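Local coordinates for FAD-linked sulfhydryl oxidase ERV1 (Arabidopsis thaliana, PDB 2HJ3), which uses FAD to catalyse the oxidation of thiols to disulfides with molecular oxygen, forming hydrogen peroxide, and is required for folding small cysteine-containing proteins of the mitochondrial intermembrane space, at residues A16-L21 against H83-V88; N67-G72 against S78-H83; E42-L47 against D58-I63. One frame throughout, in Å; residues are numbered along the deposited sequence.

Contact 1. Residues A16-L21 against H83-V88; sequences ATWTFL and HVHNTV. With FAD (flavin-adenine dinucleotide), chain K; SO4 (sulfate ion), chain F.
W18 and H85 meet flat against flat between two nearly antiparallel helix segments, whose axes come no closer than 12.3 Å, a gap that the flat side chains of W18 and H85 span. The five-membered ring of W18 and the imidazole form a face-to-face stack with centroids 3.5 Å apart and planes at 11°. The same approach sets H85 CB over the six-membered ring of W18, 3.9 Å from its centroid, as a CH-pi contact. With CG anti to the backbone N (chi1 -166°), H85 lays its ring along the indole.

Apolar contacts lie along the edge of the indole: V84 CG1 and V88 CG2 touch W18 near its ring plane, the former 4.2 Å from CH2, and the short branched valines bring methyl groups to this apolar border.

The polar edges serve the cofactor. W18 NE1 donates an almost straight bond (167°) to FAD O2' at 3.1 Å, and H85 NE2 gives a 2.6 Å bond to phosphate oxygen O1A of FAD. H22 takes part in a hydrogen bond with H85 ND1, which should fix the rotation of the imidazole.

The layers continue on both sides, with the flavin methyl C8M over the other face of W18 and the adenine over the far face of H85. This sandwich, in which FAD folds round two aromatic residues, belongs to the FAD site of the helical ERV/ALR domain.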
# COMPACT_ATOMS: atom_id res chain seq x y z
N ALA A 16 -4.04 7.97 -3.61
CA ALA A 16 -3.60 6.70 -4.15
C ALA A 16 -3.66 5.62 -3.06
O ALA A 16 -4.22 4.55 -3.26
CB ALA A 16 -2.18 6.83 -4.68
N THR A 17 -3.09 5.93 -1.90
CA THR A 17 -3.08 4.98 -0.80
C THR A 17 -4.48 4.62 -0.31
O THR A 17 -4.79 3.44 -0.11
CB THR A 17 -2.24 5.53 0.36
OG1 THR A 17 -0.91 5.82 -0.10
CG2 THR A 17 -2.16 4.49 1.48
N TRP A 18 -5.35 5.62 -0.12
CA TRP A 18 -6.71 5.32 0.33
C TRP A 18 -7.38 4.37 -0.66
O TRP A 18 -8.02 3.39 -0.26
CB TRP A 18 -7.53 6.61 0.51
CG TRP A 18 -7.14 7.42 1.72
CD1 TRP A 18 -6.78 8.74 1.74
CD2 TRP A 18 -7.06 6.97 3.08
NE1 TRP A 18 -6.47 9.14 3.03
CE2 TRP A 18 -6.64 8.07 3.87
CE3 TRP A 18 -7.30 5.73 3.71
CZ2 TRP A 18 -6.45 7.97 5.26
CZ3 TRP A 18 -7.11 5.64 5.11
CH2 TRP A 18 -6.68 6.75 5.86
N THR A 19 -7.23 4.64 -1.95
CA THR A 19 -7.81 3.78 -2.99
C THR A 19 -7.33 2.34 -2.81
O THR A 19 -8.12 1.39 -2.86
CB THR A 19 -7.41 4.26 -4.40
OG1 THR A 19 -7.99 5.55 -4.65
CG2 THR A 19 -7.91 3.28 -5.46
N PHE A 20 -6.03 2.20 -2.59
CA PHE A 20 -5.43 0.89 -2.39
C PHE A 20 -5.97 0.26 -1.10
O PHE A 20 -6.44 -0.88 -1.10
CB PHE A 20 -3.90 1.05 -2.32
CG PHE A 20 -3.20 -0.14 -1.77
CD1 PHE A 20 -3.37 -1.39 -2.34
CD2 PHE A 20 -2.38 -0.01 -0.65
CE1 PHE A 20 -2.75 -2.51 -1.81
CE2 PHE A 20 -1.75 -1.13 -0.10
CZ PHE A 20 -1.94 -2.38 -0.68
N LEU A 21 -5.92 1.00 0.00
CA LEU A 21 -6.42 0.48 1.27
C LEU A 21 -7.91 0.14 1.26
O LEU A 21 -8.29 -0.98 1.60
CB LEU A 21 -6.10 1.47 2.40
CG LEU A 21 -4.59 1.55 2.70
CD1 LEU A 21 -4.29 2.62 3.76
CD2 LEU A 21 -4.11 0.18 3.17
N HIS A 83 -13.30 4.51 9.58
CA HIS A 83 -13.24 5.34 10.79
C HIS A 83 -11.88 5.99 10.89
O HIS A 83 -11.76 7.15 11.29
CB HIS A 83 -13.50 4.50 12.05
CG HIS A 83 -14.88 3.93 12.12
ND1 HIS A 83 -16.01 4.73 12.10
CD2 HIS A 83 -15.33 2.65 12.13
CE1 HIS A 83 -17.09 3.96 12.08
NE2 HIS A 83 -16.70 2.70 12.09
N VAL A 84 -10.86 5.24 10.52
CA VAL A 84 -9.51 5.76 10.56
C VAL A 84 -9.42 6.91 9.57
O VAL A 84 -8.95 8.00 9.90
CB VAL A 84 -8.49 4.67 10.21
CG1 VAL A 84 -7.16 5.29 9.77
CG2 VAL A 84 -8.28 3.77 11.42
N HIS A 85 -9.91 6.69 8.35
CA HIS A 85 -9.88 7.73 7.33
C HIS A 85 -10.65 8.97 7.82
O HIS A 85 -10.25 10.10 7.53
CB HIS A 85 -10.47 7.20 6.03
CG HIS A 85 -10.20 8.06 4.84
ND1 HIS A 85 -10.50 7.67 3.55
CD2 HIS A 85 -9.63 9.29 4.73
CE1 HIS A 85 -10.13 8.62 2.71
NE2 HIS A 85 -9.59 9.61 3.40
N ASN A 86 -11.74 8.76 8.55
CA ASN A 86 -12.51 9.91 9.05
C ASN A 86 -11.77 10.75 10.09
O ASN A 86 -11.90 11.97 10.12
CB ASN A 86 -13.86 9.46 9.61
CG ASN A 86 -14.89 9.26 8.53
OD1 ASN A 86 -14.87 9.96 7.53
ND2 ASN A 86 -15.80 8.32 8.74
N THR A 87 -10.98 10.10 10.94
CA THR A 87 -10.22 10.84 11.93
C THR A 87 -9.28 11.80 11.21
O THR A 87 -9.07 12.92 11.65
CB THR A 87 -9.41 9.88 12.81
OG1 THR A 87 -10.31 8.99 13.49
CG2 THR A 87 -8.59 10.65 13.82
N VAL A 88 -8.72 11.35 10.08
CA VAL A 88 -7.84 12.20 9.31
C VAL A 88 -8.68 13.30 8.67
O VAL A 88 -8.33 14.48 8.74
CB VAL A 88 -7.09 11.40 8.22
CG1 VAL A 88 -6.21 12.34 7.39
CG2 VAL A 88 -6.22 10.32 8.87
PA FAD K . -9.09 11.48 0.54
O1A FAD K . -9.21 11.72 2.00
O2A FAD K . -7.80 11.29 -0.20
O5B FAD K . -10.04 10.60 -0.34
C5B FAD K . -10.20 9.41 -1.08
C4B FAD K . -11.59 9.63 -1.63
O4B FAD K . -12.09 8.40 -1.04
C3B FAD K . -12.72 10.68 -1.44
O3B FAD K . -12.72 11.70 -2.44
C2B FAD K . -13.92 9.86 -1.28
O2B FAD K . -14.50 9.39 -2.46
C1B FAD K . -13.36 8.70 -0.46
N9A FAD K . -13.41 8.67 0.98
C8A FAD K . -13.38 9.68 1.97
N7A FAD K . -13.50 9.35 3.23
C5A FAD K . -13.62 7.97 3.17
C6A FAD K . -13.83 6.95 4.11
N6A FAD K . -14.00 7.30 5.40
N1A FAD K . -13.93 5.64 3.65
C2A FAD K . -13.90 5.26 2.35
N3A FAD K . -13.65 6.29 1.42
C4A FAD K . -13.55 7.63 1.90
N1 FAD K . -2.69 14.45 5.16
C2 FAD K . -2.33 15.50 5.99
O2 FAD K . -2.28 16.68 5.62
N3 FAD K . -2.08 15.04 7.28
C4 FAD K . -2.19 13.69 7.70
O4 FAD K . -1.79 13.54 8.90
C4X FAD K . -2.57 12.69 6.82
N5 FAD K . -2.59 11.28 7.10
C5X FAD K . -2.82 10.23 6.18
C6 FAD K . -2.71 8.88 6.58
C7 FAD K . -2.90 7.86 5.61
C7M FAD K . -2.70 6.41 6.08
C8 FAD K . -3.23 8.17 4.25
C8M FAD K . -3.55 7.24 3.09
C9 FAD K . -3.32 9.52 3.89
C9A FAD K . -3.08 10.61 4.77
N10 FAD K . -3.13 12.09 4.62
C10 FAD K . -2.82 13.11 5.47
C1' FAD K . -3.70 12.56 3.40
C2' FAD K . -5.17 12.82 3.32
O2' FAD K . -5.89 11.91 4.22
C3' FAD K . -5.72 13.02 1.94
O3' FAD K . -5.61 11.80 1.23
C4' FAD K . -5.58 14.25 1.06
O4' FAD K . -5.73 15.45 1.87
C5' FAD K . -6.56 14.42 -0.03
O5' FAD K . -7.94 14.53 0.35
P FAD K . -9.08 14.23 -0.67
O1P FAD K . -9.94 15.26 -0.11
O2P FAD K . -8.73 14.18 -2.11
O3P FAD K . -9.65 12.82 -0.12
S SO4 F . -16.70 8.37 12.29
O1 SO4 F . -16.73 7.91 13.69
O2 SO4 F . -16.27 9.77 12.24
O3 SO4 F . -15.76 7.53 11.52
O4 SO4 F . -18.05 8.24 11.70

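Contact 2. Residues N67-G72 against S78-H83; sequences NPAQAG and SQWLCH. With FAD (flavin-adenine dinucleotide), chain K; SO4 (sulfate ion), chain F.
W80 turns its CG anti to the backbone N (chi1 176°), and with chi2 at 79° the indole reaches from its helix to the chain at N67-Q70, where NE1 donates a hydrogen bond to the carbonyl of N67. This chain is the loop joining helices 54-66 and 74-91 of the four-helix bundle: N67 is the first residue to leave helical geometry after helix 54-66, and the extended chain then runs past helix 74-91, on which W80 lies. A69 passes over the centre of the indole, its CA 3.6 Å from the centroid of the five-membered ring in a CH-pi contact. A small residue suits this place because it lets the backbone lie directly on the ring; its CB adds a touch at W80 CH2, 3.9 Å away. Q70 follows across the same face with its backbone N, while its CG rests 4.0 Å from W80 CD1 before the bent chain leads the amide away. Replacing W80 by a leucine would probably leave the carbonyl of N67 without its indole donor and open a gap beneath A69, letting the loop shift. Farther along the helix, C82 forms a disulfide with C99, and its carbonyl O accepts a weak bond from the adenine amino group of FAD. In the bond from W80 NE1 to N67 O, 2.8 Å long, the acceptor lies close to the ring plane, whereas the donor stands 45° out of the carbonyl plane.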
# COMPACT_ATOMS: atom_id res chain seq x y z
N ASN A 67 -6.66 2.90 18.29
CA ASN A 67 -7.70 2.19 17.55
C ASN A 67 -7.10 1.05 16.72
O ASN A 67 -7.03 1.13 15.49
CB ASN A 67 -8.45 3.15 16.62
CG ASN A 67 -8.98 4.37 17.34
OD1 ASN A 67 -9.94 4.30 18.10
ND2 ASN A 67 -8.33 5.51 17.11
N PRO A 68 -6.68 -0.04 17.37
CA PRO A 68 -6.09 -1.16 16.63
C PRO A 68 -6.98 -1.69 15.51
O PRO A 68 -8.21 -1.67 15.61
CB PRO A 68 -5.80 -2.20 17.72
CG PRO A 68 -6.81 -1.88 18.79
CD PRO A 68 -6.84 -0.37 18.80
N ALA A 69 -6.35 -2.16 14.44
CA ALA A 69 -7.08 -2.68 13.29
C ALA A 69 -8.03 -3.82 13.64
O ALA A 69 -7.66 -4.74 14.35
CB ALA A 69 -6.08 -3.16 12.22
N GLN A 70 -9.26 -3.74 13.13
CA GLN A 70 -10.27 -4.78 13.36
C GLN A 70 -10.26 -5.62 12.09
O GLN A 70 -10.89 -5.26 11.09
CB GLN A 70 -11.66 -4.17 13.53
CG GLN A 70 -11.83 -3.17 14.67
CD GLN A 70 -12.24 -3.84 15.97
OE1 GLN A 70 -13.16 -4.64 16.00
NE2 GLN A 70 -11.55 -3.49 17.05
N ALA A 71 -9.55 -6.75 12.13
CA ALA A 71 -9.43 -7.61 10.95
C ALA A 71 -10.20 -8.91 11.05
O ALA A 71 -9.95 -9.84 10.29
CB ALA A 71 -7.96 -7.89 10.67
N GLY A 72 -11.15 -8.97 11.98
CA GLY A 72 -11.92 -10.19 12.16
C GLY A 72 -12.72 -10.61 10.95
O GLY A 72 -13.03 -11.79 10.80
N SER A 78 -13.43 -3.07 6.76
CA SER A 78 -13.95 -1.98 5.93
C SER A 78 -14.34 -0.80 6.81
O SER A 78 -13.97 0.34 6.54
CB SER A 78 -15.22 -2.41 5.19
OG SER A 78 -15.00 -3.57 4.44
N GLN A 79 -15.10 -1.09 7.86
CA GLN A 79 -15.56 -0.05 8.78
C GLN A 79 -14.38 0.61 9.47
O GLN A 79 -14.23 1.83 9.42
CB GLN A 79 -16.49 -0.66 9.84
CG GLN A 79 -17.77 -1.27 9.27
CD GLN A 79 -18.68 -0.23 8.66
OE1 GLN A 79 -19.26 -0.45 7.59
NE2 GLN A 79 -18.82 0.92 9.32
N TRP A 80 -13.54 -0.21 10.10
CA TRP A 80 -12.38 0.30 10.80
C TRP A 80 -11.58 1.26 9.92
O TRP A 80 -11.22 2.36 10.34
CB TRP A 80 -11.48 -0.85 11.25
CG TRP A 80 -10.22 -0.37 11.89
CD1 TRP A 80 -10.07 0.09 13.17
CD2 TRP A 80 -8.95 -0.21 11.26
NE1 TRP A 80 -8.78 0.53 13.37
CE2 TRP A 80 -8.07 0.36 12.21
CE3 TRP A 80 -8.46 -0.49 9.98
CZ2 TRP A 80 -6.74 0.65 11.93
CZ3 TRP A 80 -7.13 -0.20 9.69
CH2 TRP A 80 -6.29 0.37 10.66
N LEU A 81 -11.29 0.84 8.69
CA LEU A 81 -10.51 1.67 7.77
C LEU A 81 -11.23 2.98 7.46
O LEU A 81 -10.60 4.00 7.24
CB LEU A 81 -10.25 0.89 6.48
CG LEU A 81 -9.11 1.39 5.58
CD1 LEU A 81 -7.82 1.54 6.39
CD2 LEU A 81 -8.91 0.41 4.45
N CYS A 82 -12.56 2.94 7.44
CA CYS A 82 -13.36 4.13 7.18
C CYS A 82 -13.30 5.08 8.37
O CYS A 82 -13.24 6.30 8.20
CB CYS A 82 -14.81 3.74 6.88
SG CYS A 82 -15.98 5.13 6.74
N HIS A 83 -13.30 4.51 9.58
CA HIS A 83 -13.24 5.34 10.79
C HIS A 83 -11.88 5.99 10.89
O HIS A 83 -11.76 7.15 11.29
CB HIS A 83 -13.50 4.50 12.05
CG HIS A 83 -14.88 3.93 12.12
ND1 HIS A 83 -16.01 4.73 12.10
CD2 HIS A 83 -15.33 2.65 12.13
CE1 HIS A 83 -17.09 3.96 12.08
NE2 HIS A 83 -16.70 2.70 12.09
PA FAD K . -9.09 11.48 0.54
O1A FAD K . -9.21 11.72 2.00
O2A FAD K . -7.80 11.29 -0.20
O5B FAD K . -10.04 10.60 -0.34
C5B FAD K . -10.20 9.41 -1.08
C4B FAD K . -11.59 9.63 -1.63
O4B FAD K . -12.09 8.40 -1.04
C3B FAD K . -12.72 10.68 -1.44
O3B FAD K . -12.72 11.70 -2.44
C2B FAD K . -13.92 9.86 -1.28
O2B FAD K . -14.50 9.39 -2.46
C1B FAD K . -13.36 8.70 -0.46
N9A FAD K . -13.41 8.67 0.98
C8A FAD K . -13.38 9.68 1.97
N7A FAD K . -13.50 9.35 3.23
C5A FAD K . -13.62 7.97 3.17
C6A FAD K . -13.83 6.95 4.11
N6A FAD K . -14.00 7.30 5.40
N1A FAD K . -13.93 5.64 3.65
C2A FAD K . -13.90 5.26 2.35
N3A FAD K . -13.65 6.29 1.42
C4A FAD K . -13.55 7.63 1.90
N1 FAD K . -2.69 14.45 5.16
C2 FAD K . -2.33 15.50 5.99
O2 FAD K . -2.28 16.68 5.62
N3 FAD K . -2.08 15.04 7.28
C4 FAD K . -2.19 13.69 7.70
O4 FAD K . -1.79 13.54 8.90
C4X FAD K . -2.57 12.69 6.82
N5 FAD K . -2.59 11.28 7.10
C5X FAD K . -2.82 10.23 6.18
C6 FAD K . -2.71 8.88 6.58
C7 FAD K . -2.90 7.86 5.61
C7M FAD K . -2.70 6.41 6.08
C8 FAD K . -3.23 8.17 4.25
C8M FAD K . -3.55 7.24 3.09
C9 FAD K . -3.32 9.52 3.89
C9A FAD K . -3.08 10.61 4.77
N10 FAD K . -3.13 12.09 4.62
C10 FAD K . -2.82 13.11 5.47
C1' FAD K . -3.70 12.56 3.40
C2' FAD K . -5.17 12.82 3.32
O2' FAD K . -5.89 11.91 4.22
C3' FAD K . -5.72 13.02 1.94
O3' FAD K . -5.61 11.80 1.23
C4' FAD K . -5.58 14.25 1.06
O4' FAD K . -5.73 15.45 1.87
C5' FAD K . -6.56 14.42 -0.03
O5' FAD K . -7.94 14.53 0.35
P FAD K . -9.08 14.23 -0.67
O1P FAD K . -9.94 15.26 -0.11
O2P FAD K . -8.73 14.18 -2.11
O3P FAD K . -9.65 12.82 -0.12
S SO4 F . -16.70 8.37 12.29
O1 SO4 F . -16.73 7.91 13.69
O2 SO4 F . -16.27 9.77 12.24
O3 SO4 F . -15.76 7.53 11.52
O4 SO4 F . -18.05 8.24 11.70

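Contact 3. Residues E42-L47 against D58-I63; sequences ELMTIL and DHFKEI. With FAD (flavin-adenine dinucleotide), chain K; SO4 (sulfate ion), chain I.
F60 points its ring at helix 34-50, where M44 and L47 receive it from different directions. L47 approaches obliquely, its CB 3.8 Å from F60 CE2. The backbone also takes part: M44 O lies in the ring plane at the edge, 3.4 Å from F60 CE2, where the ring hydrogens carry a slight positive charge. As modelled, the M44 side chain bends at chi2 (-42°) and again at chi3 (-70°) and crosses the phenylalanine at about a right angle, but the exact position of its methyl CE is doubtful, because it is placed too close to F60 CZ. With CG anti to the backbone N (chi1 -169°), the F60 ring is carried toward helix 34-50 and still meets the flavin, FAD C7M lying 3.6 Å from F60 CD1. A flat apolar ring suits a place between helix and cofactor. L47 also packs on F20 of the second subunit. The neighbouring H59 faces the polar end of the isoalloxazine: its ND1 donates a weak bond to FAD O4 at 2.8 Å, and NE2 binds a sulfate ion, probably from the crystallisation liquor. The chemistry thus divides along helix 54-66. No hydrogen bond joins the two segments, so their cohesion rests mainly on apolar contact beside the dimethylbenzene edge of the flavin, with M44 O at the edge of the F60 ring, whereas H59 supplies a polar, if weak, contact to the flavin O4.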
# COMPACT_ATOMS: atom_id res chain seq x y z
N GLU A 42 -0.22 -6.46 10.06
CA GLU A 42 1.18 -6.13 9.85
C GLU A 42 1.30 -4.99 8.85
O GLU A 42 2.16 -4.11 8.98
CB GLU A 42 1.94 -7.37 9.36
CG GLU A 42 3.45 -7.18 9.15
CD GLU A 42 4.17 -6.59 10.37
OE1 GLU A 42 3.78 -6.92 11.51
OE2 GLU A 42 5.14 -5.82 10.18
N LEU A 43 0.43 -5.00 7.84
CA LEU A 43 0.42 -3.96 6.82
C LEU A 43 0.17 -2.59 7.45
O LEU A 43 0.84 -1.62 7.12
CB LEU A 43 -0.66 -4.26 5.78
CG LEU A 43 -0.97 -3.15 4.77
CD1 LEU A 43 0.27 -2.83 3.95
CD2 LEU A 43 -2.11 -3.58 3.87
N MET A 44 -0.78 -2.52 8.37
CA MET A 44 -1.08 -1.24 9.03
C MET A 44 0.10 -0.78 9.88
O MET A 44 0.42 0.41 9.92
CB MET A 44 -2.33 -1.35 9.90
CG MET A 44 -3.58 -1.82 9.18
SD MET A 44 -3.80 -1.09 7.54
CE MET A 44 -4.18 0.50 7.94
N THR A 45 0.73 -1.72 10.58
CA THR A 45 1.89 -1.39 11.41
C THR A 45 3.01 -0.85 10.53
O THR A 45 3.63 0.16 10.85
CB THR A 45 2.43 -2.62 12.14
OG1 THR A 45 1.41 -3.15 13.00
CG2 THR A 45 3.66 -2.27 12.97
N ILE A 46 3.26 -1.54 9.43
CA ILE A 46 4.29 -1.10 8.50
C ILE A 46 3.98 0.31 8.02
O ILE A 46 4.85 1.17 8.04
CB ILE A 46 4.41 -2.08 7.30
CG1 ILE A 46 4.94 -3.43 7.81
CG2 ILE A 46 5.34 -1.50 6.24
CD1 ILE A 46 5.08 -4.48 6.75
N LEU A 47 2.74 0.56 7.63
CA LEU A 47 2.35 1.91 7.19
C LEU A 47 2.56 2.95 8.28
O LEU A 47 2.95 4.08 7.99
CB LEU A 47 0.88 1.95 6.77
CG LEU A 47 0.48 1.37 5.41
CD1 LEU A 47 -1.03 1.44 5.27
CD2 LEU A 47 1.14 2.16 4.30
N ASP A 58 2.97 9.91 11.55
CA ASP A 58 2.91 10.04 13.00
C ASP A 58 1.45 9.96 13.46
O ASP A 58 1.14 9.26 14.42
CB ASP A 58 3.50 11.38 13.46
CG ASP A 58 5.00 11.46 13.23
OD1 ASP A 58 5.69 10.42 13.40
OD2 ASP A 58 5.49 12.55 12.89
N HIS A 59 0.57 10.66 12.75
CA HIS A 59 -0.85 10.66 13.08
C HIS A 59 -1.44 9.27 12.96
O HIS A 59 -2.21 8.84 13.82
CB HIS A 59 -1.61 11.62 12.17
CG HIS A 59 -1.35 13.06 12.46
ND1 HIS A 59 -1.84 14.08 11.68
CD2 HIS A 59 -0.64 13.66 13.45
CE1 HIS A 59 -1.45 15.24 12.17
NE2 HIS A 59 -0.72 15.01 13.25
N PHE A 60 -1.08 8.58 11.88
CA PHE A 60 -1.57 7.23 11.65
C PHE A 60 -1.11 6.33 12.79
O PHE A 60 -1.85 5.46 13.25
CB PHE A 60 -1.05 6.69 10.31
CG PHE A 60 -1.72 5.42 9.88
CD1 PHE A 60 -3.06 5.41 9.50
CD2 PHE A 60 -1.01 4.22 9.86
CE1 PHE A 60 -3.69 4.22 9.11
CE2 PHE A 60 -1.63 3.03 9.47
CZ PHE A 60 -2.96 3.04 9.10
N LYS A 61 0.12 6.56 13.24
CA LYS A 61 0.70 5.79 14.34
C LYS A 61 -0.16 5.98 15.60
O LYS A 61 -0.51 5.01 16.27
CB LYS A 61 2.13 6.27 14.58
CG LYS A 61 3.08 5.23 15.15
CD LYS A 61 4.52 5.68 14.90
CE LYS A 61 5.51 4.55 15.11
NZ LYS A 61 6.87 4.89 14.58
N GLU A 62 -0.49 7.23 15.90
CA GLU A 62 -1.33 7.56 17.05
C GLU A 62 -2.68 6.88 16.91
O GLU A 62 -3.11 6.14 17.80
CB GLU A 62 -1.55 9.08 17.14
CG GLU A 62 -0.31 9.89 17.45
CD GLU A 62 -0.48 11.36 17.11
OE1 GLU A 62 -1.55 11.93 17.44
OE2 GLU A 62 0.45 11.95 16.52
N ILE A 63 -3.35 7.13 15.79
CA ILE A 63 -4.65 6.54 15.52
C ILE A 63 -4.60 5.02 15.67
O ILE A 63 -5.50 4.42 16.26
CB ILE A 63 -5.13 6.88 14.11
CG1 ILE A 63 -5.36 8.39 14.00
CG2 ILE A 63 -6.41 6.13 13.79
CD1 ILE A 63 -5.58 8.87 12.61
PA FAD K . -9.09 11.48 0.54
O1A FAD K . -9.21 11.72 2.00
O2A FAD K . -7.80 11.29 -0.20
O5B FAD K . -10.04 10.60 -0.34
C5B FAD K . -10.20 9.41 -1.08
C4B FAD K . -11.59 9.63 -1.63
O4B FAD K . -12.09 8.40 -1.04
C3B FAD K . -12.72 10.68 -1.44
O3B FAD K . -12.72 11.70 -2.44
C2B FAD K . -13.92 9.86 -1.28
O2B FAD K . -14.50 9.39 -2.46
C1B FAD K . -13.36 8.70 -0.46
N9A FAD K . -13.41 8.67 0.98
C8A FAD K . -13.38 9.68 1.97
N7A FAD K . -13.50 9.35 3.23
C5A FAD K . -13.62 7.97 3.17
C6A FAD K . -13.83 6.95 4.11
N6A FAD K . -14.00 7.30 5.40
N1A FAD K . -13.93 5.64 3.65
C2A FAD K . -13.90 5.26 2.35
N3A FAD K . -13.65 6.29 1.42
C4A FAD K . -13.55 7.63 1.90
N1 FAD K . -2.69 14.45 5.16
C2 FAD K . -2.33 15.50 5.99
O2 FAD K . -2.28 16.68 5.62
N3 FAD K . -2.08 15.04 7.28
C4 FAD K . -2.19 13.69 7.70
O4 FAD K . -1.79 13.54 8.90
C4X FAD K . -2.57 12.69 6.82
N5 FAD K . -2.59 11.28 7.10
C5X FAD K . -2.82 10.23 6.18
C6 FAD K . -2.71 8.88 6.58
C7 FAD K . -2.90 7.86 5.61
C7M FAD K . -2.70 6.41 6.08
C8 FAD K . -3.23 8.17 4.25
C8M FAD K . -3.55 7.24 3.09
C9 FAD K . -3.32 9.52 3.89
C9A FAD K . -3.08 10.61 4.77
N10 FAD K . -3.13 12.09 4.62
C10 FAD K . -2.82 13.11 5.47
C1' FAD K . -3.70 12.56 3.40
C2' FAD K . -5.17 12.82 3.32
O2' FAD K . -5.89 11.91 4.22
C3' FAD K . -5.72 13.02 1.94
O3' FAD K . -5.61 11.80 1.23
C4' FAD K . -5.58 14.25 1.06
O4' FAD K . -5.73 15.45 1.87
C5' FAD K . -6.56 14.42 -0.03
O5' FAD K . -7.94 14.53 0.35
P FAD K . -9.08 14.23 -0.67
O1P FAD K . -9.94 15.26 -0.11
O2P FAD K . -8.73 14.18 -2.11
O3P FAD K . -9.65 12.82 -0.12
S SO4 I . 1.11 15.75 16.34
O1 SO4 I . 1.96 14.65 15.85
O2 SO4 I . 0.32 16.31 15.23
O3 SO4 I . 0.21 15.25 17.40
O4 SO4 I . 1.97 16.82 16.89

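Overall arrangement
The three contacts tie together the four long helices of the bundle, and the centres of the contacts lie about 11 to 12 Å apart. Contact 1 joins the first and last of these helices, 10-27 and 74-91; within that span come contact 3, between helices 34-50 and 54-66, and then contact 2, between the following loop and helix 74-91. Contacts 1 and 2 share H83. Side chains knit the rest: V84 meets F60 and L21 meets L47 between contacts 1 and 3, while M44 packs on W80 between contacts 3 and 2. All three touch FAD at different places, and contacts 1 and 3 also reach the second subunit, which suggests that the bundle helices that hold FAD also supply part of the dimer interface.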